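Local coordinates for ferritin like protein (Caulobacter vibrioides, PDB 3HL1) that is of unknown function but probably binds metal within a ferritin-like bundle of helices, at residues Asp20-Thr25 against Tyr52-His57; Ile26-Thr31 against Val115-Leu120; Ala58-Asn63 against Leu196-Ile201; Gln13-Ala18 against Ser62-Ala67. All blocks are in the same frame, centred on the assembly; numbering follows the deposited sequence. Where two conformers were deposited one is given.

Interaction 1: residues Asp20-Thr25 against Tyr52-His57; sequences DLELWT and YQEMLH
Glu22 and His57 share the clearest polar bond between Asp20-Thr25 and Tyr52-His57: ND1 of His57 donates to OE1 of Glu22 over 3.1 Å. The bond is bent, with 140° at the hydrogen. Its acceptor lies in the plane of the imidazole, but ND1 approaches from above the carboxylate plane, the two flat groups standing nearly perpendicular. NE2 of the same ring bonds to OE1 of Gln205, so both nitrogens are engaged and the ring is fixed about its long axis. The second oxygen of Glu22, OE2, has Tyr148 OH as a partner.

A second polar cluster forms round Thr25. Its OG1 lies 2.6 Å from OE1 of Glu54 and 2.7 Å from the carbonyl O of Glu22, two acceptors for a single proton. A chi1 of 70° tucks this hydroxyl between the Thr25 backbone N and carbonyl carbon, where both acceptors are within range.

Glu22 on one helix, facing the Glu54-x-x-His57 sequence of an antiparallel neighbour (local axes at 158°), matches the pattern of ferritin-like di-iron proteins, and the three side chains are consistent with part of such a metal site. An unidentified ligand, probably from the crystallisation liquor though it marks a pocket here, bonds to OE2 of Glu22 and to OE2 of Glu54.

Between the glutamates, OE1 of Glu22 and OE1 of Glu54 are 2.9 Å apart, both acceptors, without a hydrogen bond. Simple packing adds CB of His57, 3.5 Å from CD of Glu22, while Ile202 of helix 188-207 touches both of these side chains.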
loop_
_atom_site.group_PDB
_atom_site.type_symbol
_atom_site.label_atom_id
_atom_site.label_comp_id
_atom_site.label_asym_id
_atom_site.label_seq_id
_atom_site.Cartn_x
_atom_site.Cartn_y
_atom_site.Cartn_z
ATOM N N ASP A 20 -6.086 3.977 -1.164
ATOM C CA ASP A 20 -5.931 3.433 -2.534
ATOM C C ASP A 20 -4.460 3.194 -2.853
ATOM O O ASP A 20 -4.097 2.180 -3.459
ATOM C CB ASP A 20 -6.510 4.367 -3.570
ATOM C CG ASP A 20 -8.047 4.408 -3.564
ATOM O OD1 ASP A 20 -8.691 3.634 -2.879
ATOM O OD2 ASP A 20 -8.523 5.331 -4.227
ATOM N N LEU A 21 -3.601 4.105 -2.402
ATOM C CA LEU A 21 -2.175 3.978 -2.680
ATOM C C LEU A 21 -1.613 2.832 -1.882
ATOM O O LEU A 21 -0.905 1.967 -2.426
ATOM C CB LEU A 21 -1.425 5.282 -2.372
ATOM C CG LEU A 21 0.128 5.261 -2.562
ATOM C CD1 LEU A 21 0.611 4.756 -3.905
ATOM C CD2 LEU A 21 0.652 6.649 -2.381
ATOM N N GLU A 22 -1.969 2.739 -0.595
ATOM C CA GLU A 22 -1.453 1.612 0.235
ATOM C C GLU A 22 -1.894 0.275 -0.380
ATOM O O GLU A 22 -1.130 -0.669 -0.489
ATOM C CB GLU A 22 -1.920 1.690 1.723
ATOM C CG GLU A 22 -1.461 2.961 2.449
ATOM C CD GLU A 22 0.046 3.048 2.767
ATOM O OE1 GLU A 22 0.704 1.992 2.797
ATOM O OE2 GLU A 22 0.513 4.187 3.077
ATOM N N LEU A 23 -3.161 0.192 -0.750
ATOM C CA LEU A 23 -3.701 -1.031 -1.353
ATOM C C LEU A 23 -2.982 -1.371 -2.671
ATOM O O LEU A 23 -2.657 -2.552 -2.954
ATOM C CB LEU A 23 -5.204 -0.857 -1.637
ATOM C CG LEU A 23 -5.872 -2.148 -2.189
ATOM C CD1 LEU A 23 -5.682 -3.314 -1.219
ATOM C CD2 LEU A 23 -7.335 -1.985 -2.499
ATOM N N TRP A 24 -2.776 -0.352 -3.513
ATOM C CA TRP A 24 -2.058 -0.546 -4.768
ATOM C C TRP A 24 -0.709 -1.265 -4.580
ATOM O O TRP A 24 -0.372 -2.115 -5.372
ATOM C CB TRP A 24 -1.897 0.773 -5.516
ATOM C CG TRP A 24 -1.277 0.672 -6.831
ATOM C CD1 TRP A 24 -1.909 0.665 -8.028
ATOM C CD2 TRP A 24 0.112 0.689 -7.116
ATOM N NE1 TRP A 24 -1.015 0.557 -9.036
ATOM C CE2 TRP A 24 0.243 0.600 -8.516
ATOM C CE3 TRP A 24 1.273 0.711 -6.319
ATOM C CZ2 TRP A 24 1.476 0.558 -9.149
ATOM C CZ3 TRP A 24 2.512 0.675 -6.958
ATOM C CH2 TRP A 24 2.602 0.591 -8.350
ATOM N N THR A 25 0.033 -0.973 -3.519
ATOM C CA THR A 25 1.309 -1.589 -3.275
ATOM C C THR A 25 1.194 -3.057 -2.908
ATOM O O THR A 25 2.133 -3.783 -3.102
ATOM C CB THR A 25 2.119 -0.914 -2.155
ATOM O OG1 THR A 25 1.473 -1.195 -0.912
ATOM C CG2 THR A 25 2.272 0.617 -2.362
ATOM N N TYR A 52 3.251 -7.140 4.864
ATOM C CA TYR A 52 2.498 -7.167 6.098
ATOM C C TYR A 52 2.376 -5.765 6.682
ATOM O O TYR A 52 1.334 -5.412 7.189
ATOM C CB TYR A 52 3.149 -8.105 7.136
ATOM C CG TYR A 52 3.133 -9.597 6.761
ATOM C CD1 TYR A 52 2.321 -10.095 5.726
ATOM C CD2 TYR A 52 3.917 -10.512 7.461
ATOM C CE1 TYR A 52 2.308 -11.454 5.389
ATOM C CE2 TYR A 52 3.896 -11.889 7.150
ATOM C CZ TYR A 52 3.085 -12.343 6.120
ATOM O OH TYR A 52 3.078 -13.688 5.818
ATOM N N GLN A 53 3.436 -4.963 6.592
ATOM C CA GLN A 53 3.364 -3.569 7.021
ATOM C C GLN A 53 2.426 -2.734 6.159
ATOM O O GLN A 53 1.714 -1.852 6.672
ATOM C CB GLN A 53 4.743 -2.936 7.068
ATOM C CG GLN A 53 5.596 -3.617 8.109
ATOM C CD GLN A 53 6.845 -2.833 8.438
ATOM O OE1 GLN A 53 7.408 -2.132 7.588
ATOM N NE2 GLN A 53 7.278 -2.943 9.675
ATOM N N GLU A 54 2.382 -3.004 4.865
ATOM C CA GLU A 54 1.428 -2.264 4.006
ATOM C C GLU A 54 0.002 -2.530 4.425
ATOM O O GLU A 54 -0.807 -1.623 4.425
ATOM C CB GLU A 54 1.612 -2.608 2.515
ATOM C CG GLU A 54 2.906 -2.132 1.933
ATOM C CD GLU A 54 3.019 -0.593 1.973
ATOM O OE1 GLU A 54 2.311 0.098 1.234
ATOM O OE2 GLU A 54 3.809 -0.080 2.753
HETATM N N MSE A 55 -0.312 -3.784 4.748
HETATM C CA MSE A 55 -1.653 -4.180 5.194
HETATM C C MSE A 55 -2.029 -3.454 6.471
HETATM O O MSE A 55 -3.133 -2.914 6.589
HETATM C CB MSE A 55 -1.704 -5.696 5.405
HETATM C CG MSE A 55 -1.624 -6.467 4.097
HETATM SE SE MSE A 55 -1.233 -8.355 4.415
HETATM C CE MSE A 55 -1.010 -8.882 2.661
ATOM N N LEU A 56 -1.099 -3.417 7.414
ATOM C CA LEU A 56 -1.243 -2.610 8.612
ATOM C C LEU A 56 -1.502 -1.139 8.269
ATOM O O LEU A 56 -2.393 -0.539 8.872
ATOM C CB LEU A 56 -0.013 -2.750 9.542
ATOM C CG LEU A 56 -0.004 -1.765 10.711
ATOM C CD1 LEU A 56 -1.128 -2.172 11.663
ATOM C CD2 LEU A 56 1.344 -1.618 11.429
ATOM N N HIS A 57 -0.768 -0.572 7.298
ATOM C CA HIS A 57 -0.979 0.814 6.917
ATOM C C HIS A 57 -2.402 1.025 6.467
ATOM O O HIS A 57 -3.013 2.037 6.841
ATOM C CB HIS A 57 -0.013 1.324 5.840
ATOM C CG HIS A 57 1.423 1.282 6.240
ATOM N ND1 HIS A 57 2.447 1.516 5.343
ATOM C CD2 HIS A 57 2.006 0.957 7.413
ATOM C CE1 HIS A 57 3.601 1.351 5.968
ATOM N NE2 HIS A 57 3.364 1.008 7.219
#

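Interaction 2: residues Ile26-Thr31 against Val115-Leu120; sequences IPYYLT and VNTMCL
The hydroxyl OG1 of Thr117, which lies 3.3 Å from OH of Tyr28, is gripped from its surroundings by two backbone groups, the carbonyl O of Thr113 one turn earlier and the N of Ser104. The OH of Tyr28 bonds in turn to the carbonyl O of Ser104, so one loop residue serves both sides of the contact. This is where the short helix 112-121 is joined to the long helix 8-35 of the ferritin-like fold, at a wide separation: the local axes come no nearer than 11.1 Å and run at 143°, and large side chains fill the distance.

Met118, present as selenomethionine, reaches in between two tyrosines. Its CE sits over a face of the Tyr29 ring, 4.0 Å from the centroid and 27° off the normal, a CH-pi contact, while SE lies obliquely in a Met-aromatic contact. The bend at chi3 of 76° is what turns the terminal methyl onto that face. Higher up the same chain, CG meets the edge of the Tyr28 ring, 4.0 Å from CE1. The Tyr29 ring is also met edge-to-face by Phe237, and its OH bonds to OE2 of Glu122, which limits its freedom to turn. Tyr28, for its part, packs on Trp24.

Thr117 adds its methyl: CG2 approaches CZ of Tyr28 obliquely to 3.6 Å. Behind the tyrosines the helix is kinked at Pro27, whose carbonyl O accepts from both N of Thr31 (2.9 Å) and OG1 of Thr31 (2.6 Å), the two donors arriving on opposite faces of the carbonyl plane.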
loop_
_atom_site.group_PDB
_atom_site.type_symbol
_atom_site.label_atom_id
_atom_site.label_comp_id
_atom_site.label_asym_id
_atom_site.label_seq_id
_atom_site.Cartn_x
_atom_site.Cartn_y
_atom_site.Cartn_z
ATOM N N ILE A 26 0.064 -3.502 -2.347
ATOM C CA ILE A 26 -0.036 -4.849 -1.813
ATOM C C ILE A 26 0.039 -5.929 -2.913
ATOM O O ILE A 26 0.918 -6.805 -2.844
ATOM C CB ILE A 26 -1.260 -4.984 -0.837
ATOM C CG1 ILE A 26 -0.957 -4.098 0.404
ATOM C CG2 ILE A 26 -1.509 -6.453 -0.463
ATOM C CD1 ILE A 26 -2.104 -3.806 1.293
ATOM N N PRO A 27 -0.883 -5.901 -3.920
ATOM C CA PRO A 27 -0.689 -6.828 -5.035
ATOM C C PRO A 27 0.633 -6.688 -5.773
ATOM O O PRO A 27 1.185 -7.701 -6.196
ATOM C CB PRO A 27 -1.915 -6.580 -5.942
ATOM C CG PRO A 27 -2.945 -6.011 -5.035
ATOM C CD PRO A 27 -2.138 -5.134 -4.092
ATOM N N TYR A 28 1.175 -5.457 -5.882
ATOM C CA TYR A 28 2.472 -5.238 -6.484
ATOM C C TYR A 28 3.576 -6.028 -5.757
ATOM O O TYR A 28 4.287 -6.753 -6.401
ATOM C CB TYR A 28 2.834 -3.732 -6.567
ATOM C CG TYR A 28 3.876 -3.423 -7.619
ATOM C CD1 TYR A 28 5.242 -3.525 -7.319
ATOM C CD2 TYR A 28 3.504 -3.075 -8.938
ATOM C CE1 TYR A 28 6.213 -3.270 -8.296
ATOM C CE2 TYR A 28 4.474 -2.817 -9.923
ATOM C CZ TYR A 28 5.811 -2.913 -9.580
ATOM O OH TYR A 28 6.733 -2.725 -10.511
ATOM N N TYR A 29 3.729 -5.818 -4.464
ATOM C CA TYR A 29 4.712 -6.457 -3.647
ATOM C C TYR A 29 4.461 -7.956 -3.549
ATOM O O TYR A 29 5.394 -8.725 -3.509
ATOM C CB TYR A 29 4.724 -5.873 -2.233
ATOM C CG TYR A 29 5.220 -4.446 -2.072
ATOM C CD1 TYR A 29 5.442 -3.600 -3.178
ATOM C CD2 TYR A 29 5.240 -3.866 -0.798
ATOM C CE1 TYR A 29 5.840 -2.284 -3.005
ATOM C CE2 TYR A 29 5.566 -2.515 -0.626
ATOM C CZ TYR A 29 5.883 -1.734 -1.715
ATOM O OH TYR A 29 6.194 -0.379 -1.526
ATOM N N LEU A 30 3.205 -8.366 -3.423
ATOM C CA LEU A 30 2.872 -9.782 -3.312
ATOM C C LEU A 30 3.266 -10.544 -4.566
ATOM O O LEU A 30 3.782 -11.686 -4.494
ATOM C CB LEU A 30 1.369 -9.992 -3.049
ATOM C CG LEU A 30 0.860 -9.760 -1.612
ATOM C CD1 LEU A 30 -0.711 -9.767 -1.580
ATOM C CD2 LEU A 30 1.527 -10.759 -0.598
ATOM N N THR A 31 3.003 -9.931 -5.714
ATOM C CA THR A 31 3.349 -10.495 -7.030
ATOM C C THR A 31 4.857 -10.721 -7.142
ATOM O O THR A 31 5.267 -11.814 -7.522
ATOM C CB THR A 31 2.783 -9.640 -8.176
ATOM O OG1 THR A 31 1.360 -9.591 -8.007
ATOM C CG2 THR A 31 3.144 -10.281 -9.555
ATOM N N VAL A 115 12.014 -4.066 -8.744
ATOM C CA VAL A 115 12.735 -3.564 -7.573
ATOM C C VAL A 115 12.944 -2.063 -7.676
ATOM O O VAL A 115 12.717 -1.342 -6.710
ATOM C CB VAL A 115 14.053 -4.320 -7.365
ATOM C CG1 VAL A 115 14.893 -3.597 -6.293
ATOM C CG2 VAL A 115 13.658 -5.759 -6.931
ATOM N N ASN A 116 13.271 -1.557 -8.870
ATOM C CA ASN A 116 13.335 -0.099 -9.054
ATOM C C ASN A 116 12.028 0.639 -8.685
ATOM O O ASN A 116 12.071 1.694 -7.986
ATOM C CB ASN A 116 13.716 0.286 -10.504
ATOM C CG ASN A 116 15.196 0.157 -10.776
ATOM O OD1 ASN A 116 16.029 0.198 -9.854
ATOM N ND2 ASN A 116 15.539 -0.027 -12.052
ATOM N N THR A 117 10.909 0.111 -9.176
ATOM C CA THR A 117 9.562 0.619 -8.865
ATOM C C THR A 117 9.278 0.619 -7.356
ATOM O O THR A 117 8.728 1.571 -6.843
ATOM C CB THR A 117 8.507 -0.177 -9.616
ATOM O OG1 THR A 117 8.872 -0.245 -10.999
ATOM C CG2 THR A 117 7.097 0.479 -9.454
HETATM N N MSE A 118 9.648 -0.472 -6.664
HETATM C CA MSE A 118 9.517 -0.569 -5.196
HETATM C C MSE A 118 10.323 0.504 -4.451
HETATM O O MSE A 118 9.804 1.128 -3.511
HETATM C CB MSE A 118 9.856 -1.986 -4.743
HETATM C CG MSE A 118 8.833 -2.936 -5.275
HETATM SE SE MSE A 118 9.298 -4.775 -4.930
HETATM C CE MSE A 118 8.906 -4.836 -3.280
ATOM N N CYS A 119 11.513 0.811 -4.972
ATOM C CA CYS A 119 12.365 1.890 -4.442
ATOM C C CYS A 119 11.713 3.254 -4.665
ATOM O O CYS A 119 11.675 4.098 -3.762
ATOM C CB CYS A 119 13.764 1.880 -5.067
ATOM S SG CYS A 119 14.815 0.497 -4.546
ATOM N N LEU A 120 11.152 3.447 -5.844
ATOM C CA LEU A 120 10.416 4.670 -6.190
ATOM C C LEU A 120 9.187 4.890 -5.311
ATOM O O LEU A 120 8.966 5.990 -4.806
ATOM C CB LEU A 120 9.988 4.589 -7.652
ATOM C CG LEU A 120 11.047 4.931 -8.685
ATOM C CD1 LEU A 120 10.596 4.466 -10.042
ATOM C CD2 LEU A 120 11.275 6.424 -8.681
#

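Interaction 3: residues Ala58-Asn63 against Leu196-Ile201; sequences AQLVSN and LTLVDI
Antiparallel packing of neighbouring helices in a ferritin-like bundle is illustrated here by Leu60 of helix 42-67 set against Leu198 and Ile201 of helix 188-207. The local axes run at 160° to each other and approach to 9.8 Å. Leu60 and Leu198 face each other across the interface, their CA atoms 6.3 Å apart, and the side chains that meet are mainly aliphatic.

Leu60 meets the opposing helix through both branches. Its CD2 meets CD2 of Leu198 at 4.3 Å, methyl to methyl, while CD1 turns to CG2 of Ile201 at 4.0 Å. The same CD1 rests 4.0 Å from the carbonyl O of Leu198. With contacts to Leu198 and Ile201, Leu60 spans one turn of the opposing helix. The two side chains Leu60 and Ile201 cross at about a right angle.

One turn further along, Asn63 contributes just its CB, 4.3 Å from CD1 of Leu198. Its amide is directed to other partners: ND2 is hydrogen-bonded to the carbonyl oxygens of Leu182 and Met169.

Leu182, from a loop, also packs on Leu60 and Ile201. Helix 144-157 lies alongside, its Tyr148 touching both Val61 and Val199, so that three helices pack together here.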
loop_
_atom_site.group_PDB
_atom_site.type_symbol
_atom_site.label_atom_id
_atom_site.label_comp_id
_atom_site.label_asym_id
_atom_site.label_seq_id
_atom_site.Cartn_x
_atom_site.Cartn_y
_atom_site.Cartn_z
ATOM N N ALA A 58 -2.917 0.107 5.649
ATOM C CA ALA A 58 -4.304 0.189 5.179
ATOM C C ALA A 58 -5.278 0.263 6.353
ATOM O O ALA A 58 -6.172 1.122 6.378
ATOM C CB ALA A 58 -4.652 -0.987 4.211
ATOM N N GLN A 59 -5.121 -0.643 7.313
ATOM C CA GLN A 59 -5.922 -0.643 8.529
ATOM C C GLN A 59 -5.856 0.682 9.308
ATOM O O GLN A 59 -6.878 1.178 9.786
ATOM C CB GLN A 59 -5.492 -1.802 9.445
ATOM C CG GLN A 59 -6.088 -1.701 10.853
ATOM C CD GLN A 59 -5.742 -2.875 11.717
ATOM O OE1 GLN A 59 -6.180 -3.997 11.442
ATOM N NE2 GLN A 59 -4.952 -2.632 12.777
ATOM N N LEU A 60 -4.658 1.239 9.431
ATOM C CA LEU A 60 -4.438 2.482 10.182
ATOM C C LEU A 60 -5.097 3.635 9.509
ATOM O O LEU A 60 -5.693 4.503 10.192
ATOM C CB LEU A 60 -2.932 2.743 10.379
ATOM C CG LEU A 60 -2.176 1.674 11.225
ATOM C CD1 LEU A 60 -0.731 2.130 11.469
ATOM C CD2 LEU A 60 -2.880 1.412 12.515
ATOM N N VAL A 61 -4.992 3.690 8.185
ATOM C CA VAL A 61 -5.671 4.715 7.437
ATOM C C VAL A 61 -7.185 4.588 7.635
ATOM O O VAL A 61 -7.835 5.568 7.894
ATOM C CB VAL A 61 -5.294 4.765 5.929
ATOM C CG1 VAL A 61 -6.221 5.756 5.195
ATOM C CG2 VAL A 61 -3.833 5.202 5.738
ATOM N N SER A 62 -7.734 3.378 7.539
ATOM C CA SER A 62 -9.158 3.179 7.798
ATOM C C SER A 62 -9.542 3.704 9.202
ATOM O O SER A 62 -10.573 4.347 9.402
ATOM C CB SER A 62 -9.536 1.693 7.699
ATOM O OG SER A 62 -10.935 1.525 7.961
ATOM N N ASN A 63 -8.720 3.398 10.188
ATOM C CA ASN A 63 -8.971 3.839 11.564
ATOM C C ASN A 63 -8.946 5.354 11.712
ATOM O O ASN A 63 -9.841 5.930 12.336
ATOM C CB ASN A 63 -7.955 3.186 12.569
ATOM C CG ASN A 63 -8.246 1.735 12.815
ATOM O OD1 ASN A 63 -9.312 1.214 12.419
ATOM N ND2 ASN A 63 -7.294 1.039 13.524
ATOM N N LEU A 196 -2.468 11.151 14.816
ATOM C CA LEU A 196 -1.132 11.586 14.387
ATOM C C LEU A 196 -0.085 10.514 14.654
ATOM O O LEU A 196 0.836 10.313 13.870
ATOM C CB LEU A 196 -0.690 12.875 15.102
ATOM C CG LEU A 196 -1.140 14.236 14.572
ATOM C CD1 LEU A 196 -0.456 15.345 15.429
ATOM C CD2 LEU A 196 -0.855 14.427 13.076
ATOM N N THR A 197 -0.223 9.823 15.773
ATOM C CA THR A 197 0.700 8.748 16.078
ATOM C C THR A 197 0.588 7.673 15.021
ATOM O O THR A 197 1.589 7.164 14.561
ATOM C CB THR A 197 0.399 8.203 17.476
ATOM O OG1 THR A 197 0.522 9.286 18.416
ATOM C CG2 THR A 197 1.302 7.019 17.836
ATOM N N LEU A 198 -0.643 7.320 14.648
ATOM C CA LEU A 198 -0.859 6.314 13.593
ATOM C C LEU A 198 -0.230 6.751 12.280
ATOM O O LEU A 198 0.402 5.921 11.603
ATOM C CB LEU A 198 -2.333 5.961 13.424
ATOM C CG LEU A 198 -3.131 5.514 14.648
ATOM C CD1 LEU A 198 -4.493 5.028 14.217
ATOM C CD2 LEU A 198 -2.383 4.528 15.430
ATOM N N VAL A 199 -0.355 8.037 11.908
ATOM C CA VAL A 199 0.349 8.529 10.702
ATOM C C VAL A 199 1.870 8.350 10.812
ATOM O O VAL A 199 2.524 7.928 9.851
ATOM C CB VAL A 199 0.012 9.983 10.360
ATOM C CG1 VAL A 199 0.864 10.493 9.163
ATOM C CG2 VAL A 199 -1.471 10.120 10.045
ATOM N N ASP A 200 2.425 8.656 11.986
ATOM C CA ASP A 200 3.880 8.520 12.244
ATOM C C ASP A 200 4.387 7.103 12.098
ATOM O O ASP A 200 5.392 6.898 11.479
ATOM C CB ASP A 200 4.272 9.077 13.626
ATOM C CG ASP A 200 4.361 10.598 13.622
ATOM O OD1 ASP A 200 4.465 11.205 12.520
ATOM O OD2 ASP A 200 4.312 11.194 14.710
ATOM N N ILE A 201 3.639 6.130 12.611
ATOM C CA ILE A 201 3.945 4.733 12.387
ATOM C C ILE A 201 3.973 4.374 10.911
ATOM O O ILE A 201 4.846 3.648 10.507
ATOM C CB ILE A 201 2.914 3.799 13.083
ATOM C CG1 ILE A 201 3.017 3.899 14.609
ATOM C CG2 ILE A 201 3.135 2.330 12.624
ATOM C CD1 ILE A 201 1.773 3.450 15.338
#

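Interaction 4: residues Gln13-Ala18 against Ser62-Ala67; sequences QHFQGA and SNIANA
Phe15 is the first residue from Gln13 onward to touch Ser62-Ala67, and it supplies the whole contact from its helix. Ala65 sits over one face of the ring: its CA stands 3.7 Å from the ring centroid and just 12° off the normal, a CH-pi contact, and its CB is 3.6 Å from CG of Phe15. The small alanine lets the backbones come close, with the CA atoms of Phe15 and Ala65 5.9 Å apart. On the outer part of the ring, CE1 meets CG2 of Ile64 obliquely at 3.5 Å. That methyl is anti to the backbone N of Ile64, which carries it to the aromatic ring while CG1 leads elsewhere. Next in sequence, Gln16 turns its CB away from this interface.

On the second helix, ND2 of Asn66 donates to the carbonyl O of Ser62 at 3.0 Å, opposite in carbonyl face to the backbone N of Asn66.

Helix 144-157 closes over this pair of helices, Leu151 covering Phe15 and Met155 covering Ile64, while Leu198 and Val199 of helix 188-207 reach Ile64.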
loop_
_atom_site.group_PDB
_atom_site.type_symbol
_atom_site.label_atom_id
_atom_site.label_comp_id
_atom_site.label_asym_id
_atom_site.label_seq_id
_atom_site.Cartn_x
_atom_site.Cartn_y
_atom_site.Cartn_z
ATOM N N GLN A 13 -11.592 12.740 0.639
ATOM C CA GLN A 13 -10.978 12.345 -0.615
ATOM C C GLN A 13 -9.510 11.950 -0.433
ATOM O O GLN A 13 -9.045 10.975 -1.014
ATOM C CB GLN A 13 -11.069 13.485 -1.614
ATOM C CG GLN A 13 -12.391 13.574 -2.249
ATOM C CD GLN A 13 -12.432 14.587 -3.398
ATOM O OE1 GLN A 13 -12.626 15.774 -3.199
ATOM N NE2 GLN A 13 -12.287 14.091 -4.583
ATOM N N HIS A 14 -8.802 12.673 0.432
ATOM C CA HIS A 14 -7.402 12.329 0.714
ATOM C C HIS A 14 -7.251 11.037 1.534
ATOM O O HIS A 14 -6.287 10.318 1.350
ATOM C CB HIS A 14 -6.651 13.472 1.345
ATOM C CG HIS A 14 -6.255 14.553 0.377
ATOM N ND1 HIS A 14 -7.149 15.481 -0.106
ATOM C CD2 HIS A 14 -5.078 14.821 -0.241
ATOM C CE1 HIS A 14 -6.536 16.295 -0.956
ATOM N NE2 HIS A 14 -5.282 15.901 -1.077
ATOM N N PHE A 15 -8.141 10.775 2.486
ATOM C CA PHE A 15 -8.167 9.491 3.151
ATOM C C PHE A 15 -8.313 8.334 2.142
ATOM O O PHE A 15 -7.582 7.299 2.218
ATOM C CB PHE A 15 -9.314 9.388 4.172
ATOM C CG PHE A 15 -9.134 10.216 5.420
ATOM C CD1 PHE A 15 -7.885 10.290 6.090
ATOM C CD2 PHE A 15 -10.192 10.851 5.970
ATOM C CE1 PHE A 15 -7.742 11.013 7.268
ATOM C CE2 PHE A 15 -10.066 11.578 7.145
ATOM C CZ PHE A 15 -8.829 11.670 7.793
ATOM N N GLN A 16 -9.283 8.468 1.262
ATOM C CA GLN A 16 -9.531 7.462 0.204
ATOM C C GLN A 16 -8.322 7.303 -0.689
ATOM O O GLN A 16 -7.956 6.171 -1.019
ATOM C CB GLN A 16 -10.724 7.825 -0.662
ATOM C CG GLN A 16 -11.148 6.712 -1.646
ATOM C CD GLN A 16 -11.487 5.456 -0.933
ATOM O OE1 GLN A 16 -12.301 5.471 -0.009
ATOM N NE2 GLN A 16 -10.850 4.374 -1.306
ATOM N N GLY A 17 -7.654 8.417 -1.005
ATOM C CA GLY A 17 -6.471 8.368 -1.811
ATOM C C GLY A 17 -5.317 7.644 -1.153
ATOM O O GLY A 17 -4.592 6.887 -1.828
ATOM N N ALA A 18 -5.148 7.874 0.134
ATOM C CA ALA A 18 -4.082 7.245 0.906
ATOM C C ALA A 18 -4.353 5.767 0.969
ATOM O O ALA A 18 -3.446 4.969 0.757
ATOM C CB ALA A 18 -3.942 7.886 2.318
ATOM N N SER A 62 -7.734 3.378 7.539
ATOM C CA SER A 62 -9.158 3.179 7.798
ATOM C C SER A 62 -9.542 3.704 9.202
ATOM O O SER A 62 -10.573 4.347 9.402
ATOM C CB SER A 62 -9.536 1.693 7.699
ATOM O OG SER A 62 -10.935 1.525 7.961
ATOM N N ASN A 63 -8.720 3.398 10.188
ATOM C CA ASN A 63 -8.971 3.839 11.564
ATOM C C ASN A 63 -8.946 5.354 11.712
ATOM O O ASN A 63 -9.841 5.930 12.336
ATOM C CB ASN A 63 -7.955 3.186 12.569
ATOM C CG ASN A 63 -8.246 1.735 12.815
ATOM O OD1 ASN A 63 -9.312 1.214 12.419
ATOM N ND2 ASN A 63 -7.294 1.039 13.524
ATOM N N ILE A 64 -7.994 6.002 11.075
ATOM C CA ILE A 64 -7.927 7.461 11.100
ATOM C C ILE A 64 -9.162 8.047 10.386
ATOM O O ILE A 64 -9.821 8.939 10.890
ATOM C CB ILE A 64 -6.642 7.994 10.399
ATOM C CG1 ILE A 64 -5.370 7.536 11.143
ATOM C CG2 ILE A 64 -6.683 9.560 10.319
ATOM C CD1 ILE A 64 -4.110 7.761 10.328
ATOM N N ALA A 65 -9.428 7.577 9.171
ATOM C CA ALA A 65 -10.554 8.073 8.372
ATOM C C ALA A 65 -11.849 7.881 9.154
ATOM O O ALA A 65 -12.695 8.777 9.198
ATOM C CB ALA A 65 -10.618 7.354 7.007
ATOM N N ASN A 66 -12.050 6.693 9.704
ATOM C CA ASN A 66 -13.258 6.420 10.457
ATOM C C ASN A 66 -13.450 7.315 11.684
ATOM O O ASN A 66 -14.600 7.712 12.005
ATOM C CB ASN A 66 -13.415 4.929 10.834
ATOM C CG ASN A 66 -14.079 4.143 9.760
ATOM O OD1 ASN A 66 -15.251 4.378 9.423
ATOM N ND2 ASN A 66 -13.325 3.243 9.146
ATOM N N ALA A 67 -12.370 7.615 12.378
ATOM C CA ALA A 67 -12.415 8.559 13.497
ATOM C C ALA A 67 -12.944 9.935 13.053
ATOM O O ALA A 67 -13.658 10.582 13.829
ATOM C CB ALA A 67 -11.065 8.739 14.116
#

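How the interactions relate
Helix 8-35 enters three contacts in turn: interaction 4 first, then interaction 1, then interaction 2. Interaction 4 closes the wider loop with helix 42-67, and interaction 1, nested inside it, joins the same two helices nearer the centre of the chain. Interaction 2 instead reaches on to helix 112-121, so its loop crosses those of interactions 1, 3 and 4. Interaction 3 opens on helix 42-67 after interaction 1 has closed, shares Ser62 and Asn63 with interaction 4, and ties that helix to helix 188-207. Packing of Val61 on the backbone of Phe15 links interactions 3 and 4, as Glu54 on Ile26 links interactions 1 and 2.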